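Putative Chlorite dismutase TA0507 (Thermoplasma acidophilum, PDB 3DTZ) is of unknown function but belongs to the chlorite dismutase family, and so may bind heme and act as an oxidoreductase. Local coordinates at residues L47-F58 with A94-I105. Sequence-based numbering, arbitrary orientation. Where two conformers were deposited one is given.
Sequences LDRMMRSIDEFF and AKERVQASMRPI
With CG anti to the backbone nitrogen (chi1 175°), R97 places that CG over the F57 ring. R97 CG sits 3.6 Å from the centroid of that ring, a CH-pi contact only 8° off the normal. The bend of R97 at chi2 carries its CD and NE past F57 CD1, on to S53. The R97 guanidinium lies beyond the ring, its plane steeply tilted against the ring plane. There R97 NH2 comes within 2.8 Å of S53 OG. A water accepts from R97 NH1 and donates to M50 O, bridging the helices. Segments 47-58 and 94-102 run antiparallel (172°), their axes 10.7 Å apart at closest approach. They belong to the two helices of a beta-alpha-beta-beta-alpha-beta, ferredoxin-like half, as in the chlorite dismutase family. Both helices pack on one side of its antiparallel strands 25-33, 64-72, 79-85 and 106-116. On the sheet side, the F58 ring meets A94 CB through CE1 at 3.6 Å and takes V98 CG2 at its edge; F67 stacks on F58. Farther along, SE of selenomethionine M50 lies 4.0 Å from SE of selenomethionine M102. M50 CE meets I105 CD1 tip to tip, a tight 3.4 Å.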
ATOM      1  N   LEU D  47     -14.147  26.653   9.039  1.00 18.86           N
ATOM      2  CA  LEU D  47     -13.126  25.788   9.640  1.00 18.88           C
ATOM      3  C   LEU D  47     -12.774  26.266  11.055  1.00 18.19           C
ATOM      4  O   LEU D  47     -12.608  25.461  11.977  1.00 17.31           O
ATOM      5  CB  LEU D  47     -11.856  25.716   8.758  1.00 19.22           C
ATOM      6  CG  LEU D  47     -10.664  24.960   9.362  1.00 19.73           C
ATOM      7  CD1 LEU D  47     -11.083  23.517   9.699  1.00 21.86           C
ATOM      8  CD2 LEU D  47      -9.418  24.996   8.446  1.00 20.22           C
ATOM      9  N   ASP D  48     -12.651  27.587  11.219  1.00 17.03           N
ATOM     10  CA  ASP D  48     -12.268  28.165  12.496  1.00 18.06           C
ATOM     11  C   ASP D  48     -13.325  27.854  13.554  1.00 17.69           C
ATOM     12  O   ASP D  48     -13.004  27.443  14.685  1.00 17.78           O
ATOM     13  CB  ASP D  48     -12.086  29.679  12.326  1.00 17.66           C
ATOM     14  CG  ASP D  48     -11.833  30.394  13.629  1.00 20.75           C
ATOM     15  OD1 ASP D  48     -10.784  30.157  14.273  1.00 23.94           O
ATOM     16  OD2 ASP D  48     -12.687  31.229  13.987  1.00 23.22           O
ATOM     17  N   ARG D  49     -14.586  28.036  13.178  1.00 17.53           N
ATOM     18  CA  ARG D  49     -15.679  27.781  14.107  1.00 18.37           C
ATOM     19  C   ARG D  49     -15.694  26.293  14.474  1.00 17.37           C
ATOM     20  O   ARG D  49     -15.924  25.917  15.633  1.00 17.47           O
ATOM     21  CB  ARG D  49     -17.024  28.228  13.515  1.00 18.65           C
ATOM     22  CG  ARG D  49     -17.187  29.715  13.371  1.00 20.01           C
ATOM     23  CD  ARG D  49     -18.661  30.075  13.015  1.00 20.95           C
ATOM     24  NE  ARG D  49     -19.083  29.423  11.772  1.00 26.31           N
ATOM     25  CZ  ARG D  49     -19.050  29.990  10.565  1.00 29.80           C
ATOM     26  NH1 ARG D  49     -18.623  31.243  10.408  1.00 31.50           N
ATOM     27  NH2 ARG D  49     -19.452  29.297   9.501  1.00 32.42           N
HETATM   28  N   MSE D  50     -15.425  25.441  13.499  1.00 17.34           N
HETATM   29  CA  MSE D  50     -15.423  24.011  13.784  1.00 17.52           C
HETATM   30  C   MSE D  50     -14.304  23.553  14.741  1.00 17.07           C
HETATM   31  O   MSE D  50     -14.532  22.721  15.611  1.00 16.35           O
HETATM   32  CB  MSE D  50     -15.386  23.216  12.488  1.00 18.81           C
HETATM   33  CG  MSE D  50     -15.446  21.723  12.743  1.00 20.15           C
HETATM   34 SE   MSE D  50     -13.734  20.962  12.435  0.50 26.40          SE
HETATM   35  CE  MSE D  50     -13.957  20.974  10.595  1.00 18.06           C
HETATM   36  N   MSE D  51     -13.094  24.058  14.558  1.00 17.07           N
HETATM   37  CA  MSE D  51     -11.968  23.727  15.450  1.00 17.37           C
HETATM   38  C   MSE D  51     -12.173  24.269  16.865  1.00 17.59           C
HETATM   39  O   MSE D  51     -11.895  23.581  17.854  1.00 17.39           O
HETATM   40  CB  MSE D  51     -10.673  24.275  14.890  1.00 17.74           C
HETATM   41  CG  MSE D  51     -10.261  23.655  13.586  1.00 19.57           C
HETATM   42 SE   MSE D  51      -9.554  21.844  13.962  0.75 23.62          SE
HETATM   43  CE  MSE D  51      -9.189  21.399  12.143  1.00 21.88           C
ATOM     44  N   ARG D  52     -12.671  25.498  16.962  1.00 17.82           N
ATOM     45  CA  ARG D  52     -13.017  26.049  18.273  1.00 18.54           C
ATOM     46  C   ARG D  52     -14.060  25.156  18.963  1.00 18.65           C
ATOM     47  O   ARG D  52     -13.942  24.872  20.141  1.00 18.70           O
ATOM     48  CB  ARG D  52     -13.475  27.502  18.143  1.00 18.65           C
ATOM     49  CG  ARG D  52     -12.304  28.462  17.946  1.00 18.51           C
ATOM     50  CD  ARG D  52     -12.724  29.947  17.997  1.00 20.03           C
ATOM     51  NE  ARG D  52     -13.379  30.359  16.750  1.00 25.28           N
ATOM     52  CZ  ARG D  52     -14.625  30.813  16.640  1.00 25.20           C
ATOM     53  NH1 ARG D  52     -15.414  30.963  17.706  1.00 27.63           N
ATOM     54  NH2 ARG D  52     -15.083  31.147  15.442  1.00 26.49           N
ATOM     55  N   SER D  53     -15.067  24.710  18.223  1.00 18.74           N
ATOM     56  CA  SER D  53     -16.088  23.837  18.787  1.00 19.23           C
ATOM     57  C   SER D  53     -15.552  22.477  19.270  1.00 18.47           C
ATOM     58  O   SER D  53     -15.947  22.002  20.339  1.00 18.55           O
ATOM     59  CB  SER D  53     -17.257  23.658  17.827  1.00 20.29           C
ATOM     60  OG  SER D  53     -18.273  22.885  18.456  1.00 22.94           O
ATOM     61  N   ILE D  54     -14.658  21.857  18.497  1.00 16.96           N
ATOM     62  CA  ILE D  54     -13.986  20.630  18.939  1.00 16.23           C
ATOM     63  C   ILE D  54     -13.278  20.870  20.271  1.00 15.85           C
ATOM     64  O   ILE D  54     -13.456  20.114  21.220  1.00 15.10           O
ATOM     65  CB  ILE D  54     -12.985  20.097  17.857  1.00 15.25           C
ATOM     66  CG1 ILE D  54     -13.758  19.680  16.612  1.00 16.88           C
ATOM     67  CG2 ILE D  54     -12.163  18.925  18.412  1.00 15.20           C
ATOM     68  CD1 ILE D  54     -12.898  19.131  15.473  1.00 16.63           C
ATOM     69  N   ASP D  55     -12.544  21.973  20.348  1.00 17.28           N
ATOM     70  CA  ASP D  55     -11.811  22.309  21.551  1.00 18.47           C
ATOM     71  C   ASP D  55     -12.765  22.461  22.752  1.00 17.82           C
ATOM     72  O   ASP D  55     -12.485  21.955  23.838  1.00 17.54           O
ATOM     73  CB  ASP D  55     -10.986  23.569  21.301  1.00 20.12           C
ATOM     74  CG  ASP D  55     -10.062  23.885  22.434  1.00 22.78           C
ATOM     75  OD1 ASP D  55      -9.097  23.145  22.666  1.00 26.50           O
ATOM     76  OD2 ASP D  55     -10.310  24.887  23.098  1.00 28.92           O
ATOM     77  N   GLU D  56     -13.908  23.117  22.515  1.00 17.49           N
ATOM     78  CA  GLU D  56     -14.937  23.304  23.537  0.50 17.37           C
ATOM     79  C   GLU D  56     -15.545  21.971  24.011  1.00 16.85           C
ATOM     80  O   GLU D  56     -15.856  21.821  25.198  1.00 16.24           O
ATOM     81  CB  GLU D  56     -16.021  24.295  23.064  0.50 17.44           C
ATOM     82  CG  GLU D  56     -17.088  23.735  22.103  0.50 18.54           C
ATOM     83  CD  GLU D  56     -18.100  24.789  21.606  0.50 19.01           C
ATOM     84  OE1 GLU D  56     -17.725  25.972  21.449  0.50 20.94           O
ATOM     85  OE2 GLU D  56     -19.272  24.424  21.362  0.50 20.88           O
ATOM     86  N   PHE D  57     -15.705  21.019  23.085  1.00 15.36           N
ATOM     87  CA  PHE D  57     -16.204  19.664  23.406  1.00 15.33           C
ATOM     88  C   PHE D  57     -15.310  18.993  24.461  1.00 15.00           C
ATOM     89  O   PHE D  57     -15.801  18.428  25.445  1.00 14.23           O
ATOM     90  CB  PHE D  57     -16.259  18.811  22.131  1.00 16.33           C
ATOM     91  CG  PHE D  57     -16.478  17.338  22.373  1.00 16.80           C
ATOM     92  CD1 PHE D  57     -17.786  16.809  22.466  1.00 18.60           C
ATOM     93  CD2 PHE D  57     -15.392  16.474  22.463  1.00 17.54           C
ATOM     94  CE1 PHE D  57     -18.007  15.437  22.691  1.00 18.94           C
ATOM     95  CE2 PHE D  57     -15.598  15.095  22.674  1.00 20.42           C
ATOM     96  CZ  PHE D  57     -16.913  14.581  22.783  1.00 19.55           C
ATOM     97  N   PHE D  58     -13.999  19.052  24.224  1.00 14.27           N
ATOM     98  CA  PHE D  58     -13.031  18.466  25.151  1.00 14.66           C
ATOM     99  C   PHE D  58     -12.979  19.243  26.476  1.00 15.97           C
ATOM    100  O   PHE D  58     -12.934  18.634  27.534  1.00 16.48           O
ATOM    101  CB  PHE D  58     -11.641  18.332  24.480  1.00 14.46           C
ATOM    102  CG  PHE D  58     -11.582  17.191  23.486  1.00 13.97           C
ATOM    103  CD1 PHE D  58     -11.365  15.890  23.911  1.00 13.89           C
ATOM    104  CD2 PHE D  58     -11.813  17.431  22.119  1.00 15.91           C
ATOM    105  CE1 PHE D  58     -11.335  14.833  22.978  1.00 13.98           C
ATOM    106  CE2 PHE D  58     -11.810  16.400  21.181  1.00 16.34           C
ATOM    107  CZ  PHE D  58     -11.568  15.091  21.607  1.00 14.76           C
ATOM    108  N   ALA D  94     -15.290  10.800  21.718  1.00 13.63           N
ATOM    109  CA  ALA D  94     -14.331  11.806  21.236  1.00 13.68           C
ATOM    110  C   ALA D  94     -13.956  11.504  19.792  1.00 12.99           C
ATOM    111  O   ALA D  94     -13.983  12.390  18.954  1.00 12.55           O
ATOM    112  CB  ALA D  94     -13.090  11.802  22.108  1.00 13.62           C
ATOM    113  N   LYS D  95     -13.657  10.237  19.499  1.00 12.50           N
ATOM    114  CA  LYS D  95     -13.287   9.868  18.112  1.00 12.84           C
ATOM    115  C   LYS D  95     -14.446  10.194  17.158  1.00 11.52           C
ATOM    116  O   LYS D  95     -14.251  10.770  16.089  1.00 11.49           O
ATOM    117  CB  LYS D  95     -12.863   8.394  18.028  1.00 12.25           C
ATOM    118  CG  LYS D  95     -12.547   7.903  16.570  1.00 11.89           C
ATOM    119  CD  LYS D  95     -13.818   7.290  15.943  1.00 13.30           C
ATOM    120  CE  LYS D  95     -13.550   6.755  14.506  1.00 11.51           C
ATOM    121  NZ  LYS D  95     -14.743   5.994  14.043  1.00 10.68           N
ATOM    122  N   GLU D  96     -15.661   9.873  17.560  1.00 12.00           N
ATOM    123  CA  GLU D  96     -16.824  10.113  16.686  1.00 12.56           C
ATOM    124  C   GLU D  96     -17.107  11.600  16.493  1.00 12.92           C
ATOM    125  O   GLU D  96     -17.503  12.009  15.408  1.00 12.46           O
ATOM    126  CB  GLU D  96     -18.058   9.440  17.238  1.00 12.84           C
ATOM    127  CG  GLU D  96     -17.968   7.925  17.065  1.00 15.33           C
ATOM    128  CD  GLU D  96     -19.015   7.184  17.855  1.00 17.34           C
ATOM    129  OE1 GLU D  96     -19.581   7.731  18.848  1.00 18.35           O
ATOM    130  OE2 GLU D  96     -19.243   6.025  17.473  1.00 17.91           O
ATOM    131  N   ARG D  97     -16.877  12.369  17.551  1.00 12.16           N
ATOM    132  CA  ARG D  97     -17.058  13.812  17.510  1.00 13.85           C
ATOM    133  C   ARG D  97     -16.086  14.465  16.513  1.00 13.78           C
ATOM    134  O   ARG D  97     -16.492  15.298  15.686  1.00 14.11           O
ATOM    135  CB  ARG D  97     -16.818  14.390  18.911  1.00 15.00           C
ATOM    136  CG  ARG D  97     -16.861  15.934  18.991  1.00 16.47           C
ATOM    137  CD  ARG D  97     -18.264  16.467  18.793  1.00 22.55           C
ATOM    138  NE  ARG D  97     -18.313  17.928  18.997  1.00 27.12           N
ATOM    139  CZ  ARG D  97     -17.901  18.811  18.091  1.00 29.04           C
ATOM    140  NH1 ARG D  97     -17.433  18.390  16.926  1.00 29.59           N
ATOM    141  NH2 ARG D  97     -17.977  20.111  18.333  1.00 31.15           N
ATOM    142  N   VAL D  98     -14.806  14.144  16.657  1.00 13.67           N
ATOM    143  CA  VAL D  98     -13.768  14.649  15.762  1.00 14.63           C
ATOM    144  C   VAL D  98     -14.069  14.170  14.312  1.00 14.03           C
ATOM    145  O   VAL D  98     -14.094  14.954  13.371  1.00 13.49           O
ATOM    146  CB  VAL D  98     -12.364  14.243  16.224  1.00 15.87           C
ATOM    147  CG1 VAL D  98     -11.316  14.662  15.157  1.00 17.48           C
ATOM    148  CG2 VAL D  98     -12.053  14.909  17.596  1.00 14.56           C
ATOM    149  N   GLN D  99     -14.306  12.882  14.147  1.00 14.30           N
ATOM    150  CA  GLN D  99     -14.640  12.370  12.814  1.00 14.19           C
ATOM    151  C   GLN D  99     -15.847  13.044  12.153  1.00 13.64           C
ATOM    152  O   GLN D  99     -15.799  13.356  10.955  1.00 13.23           O
ATOM    153  CB  GLN D  99     -14.795  10.839  12.854  1.00 15.12           C
ATOM    154  CG  GLN D  99     -14.904  10.210  11.474  1.00 15.90           C
ATOM    155  CD  GLN D  99     -13.696   9.357  11.130  1.00 22.66           C
ATOM    156  OE1 GLN D  99     -12.539   9.844  11.164  1.00 18.92           O
ATOM    157  NE2 GLN D  99     -13.954   8.043  10.847  1.00 24.08           N
ATOM    158  N   ALA D 100     -16.925  13.270  12.915  1.00 13.74           N
ATOM    159  CA  ALA D 100     -18.163  13.867  12.369  1.00 12.75           C
ATOM    160  C   ALA D 100     -17.875  15.285  11.904  1.00 13.32           C
ATOM    161  O   ALA D 100     -18.432  15.737  10.897  1.00 11.84           O
ATOM    162  CB  ALA D 100     -19.257  13.880  13.416  1.00 12.38           C
ATOM    163  N   SER D 101     -16.998  15.976  12.640  1.00 13.68           N
ATOM    164  CA  SER D 101     -16.652  17.357  12.299  1.00 15.07           C
ATOM    165  C   SER D 101     -15.721  17.442  11.106  1.00 14.77           C
ATOM    166  O   SER D 101     -15.817  18.388  10.296  1.00 14.86           O
ATOM    167  CB  SER D 101     -16.019  18.061  13.511  1.00 16.24           C
ATOM    168  OG  SER D 101     -17.083  18.468  14.376  1.00 20.12           O
HETATM  169  N   MSE D 102     -14.822  16.459  11.007  1.00 15.03           N
HETATM  170  CA  MSE D 102     -13.794  16.477   9.972  1.00 15.27           C
HETATM  171  C   MSE D 102     -14.307  15.908   8.662  1.00 14.85           C
HETATM  172  O   MSE D 102     -13.872  16.361   7.626  1.00 14.16           O
HETATM  173  CB  MSE D 102     -12.551  15.674  10.367  1.00 15.85           C
HETATM  174  CG  MSE D 102     -11.723  16.179  11.538  1.00 18.23           C
HETATM  175 SE   MSE D 102     -11.169  18.078  11.368  0.75 25.24          SE
HETATM  176  CE  MSE D 102      -9.965  17.853   9.990  1.00 23.77           C
ATOM    177  N   ARG D 103     -15.213  14.916   8.694  1.00 14.10           N
ATOM    178  CA  ARG D 103     -15.556  14.200   7.452  1.00 14.44           C
ATOM    179  C   ARG D 103     -16.083  15.035   6.256  1.00 14.39           C
ATOM    180  O   ARG D 103     -15.767  14.700   5.122  1.00 14.80           O
ATOM    181  CB  ARG D 103     -16.367  12.914   7.713  1.00 15.72           C
ATOM    182  CG  ARG D 103     -17.811  13.077   7.850  1.00 15.68           C
ATOM    183  CD  ARG D 103     -18.526  11.713   7.682  1.00 13.47           C
ATOM    184  NE  ARG D 103     -18.164  10.755   8.733  1.00 13.15           N
ATOM    185  CZ  ARG D 103     -18.741  10.660   9.935  1.00 14.80           C
ATOM    186  NH1 ARG D 103     -19.696  11.518  10.338  1.00 11.22           N
ATOM    187  NH2 ARG D 103     -18.352   9.717  10.764  1.00 13.14           N
ATOM    188  N   PRO D 104     -16.856  16.120   6.497  1.00 15.29           N
ATOM    189  CA  PRO D 104     -17.284  16.918   5.327  1.00 15.02           C
ATOM    190  C   PRO D 104     -16.138  17.603   4.581  1.00 14.00           C
ATOM    191  O   PRO D 104     -16.311  17.960   3.406  1.00 13.85           O
ATOM    192  CB  PRO D 104     -18.219  17.986   5.942  1.00 15.72           C
ATOM    193  CG  PRO D 104     -18.611  17.416   7.281  1.00 16.29           C
ATOM    194  CD  PRO D 104     -17.394  16.684   7.751  1.00 14.89           C
ATOM    195  N   ILE D 105     -14.977  17.768   5.230  1.00 12.96           N
ATOM    196  CA  ILE D 105     -13.858  18.493   4.606  1.00 14.15           C
ATOM    197  C   ILE D 105     -12.506  17.774   4.598  1.00 13.30           C
ATOM    198  O   ILE D 105     -11.514  18.333   4.123  1.00 14.25           O
ATOM    199  CB  ILE D 105     -13.647  19.899   5.265  1.00 14.48           C
ATOM    200  CG1 ILE D 105     -13.311  19.755   6.755  1.00 17.35           C
ATOM    201  CG2 ILE D 105     -14.898  20.767   5.023  1.00 15.83           C
ATOM    202  CD1 ILE D 105     -12.730  21.011   7.402  1.00 17.86           C
TER
HETATM  203  O   HOH W   1     -16.955  21.055  15.566  1.00 32.05           O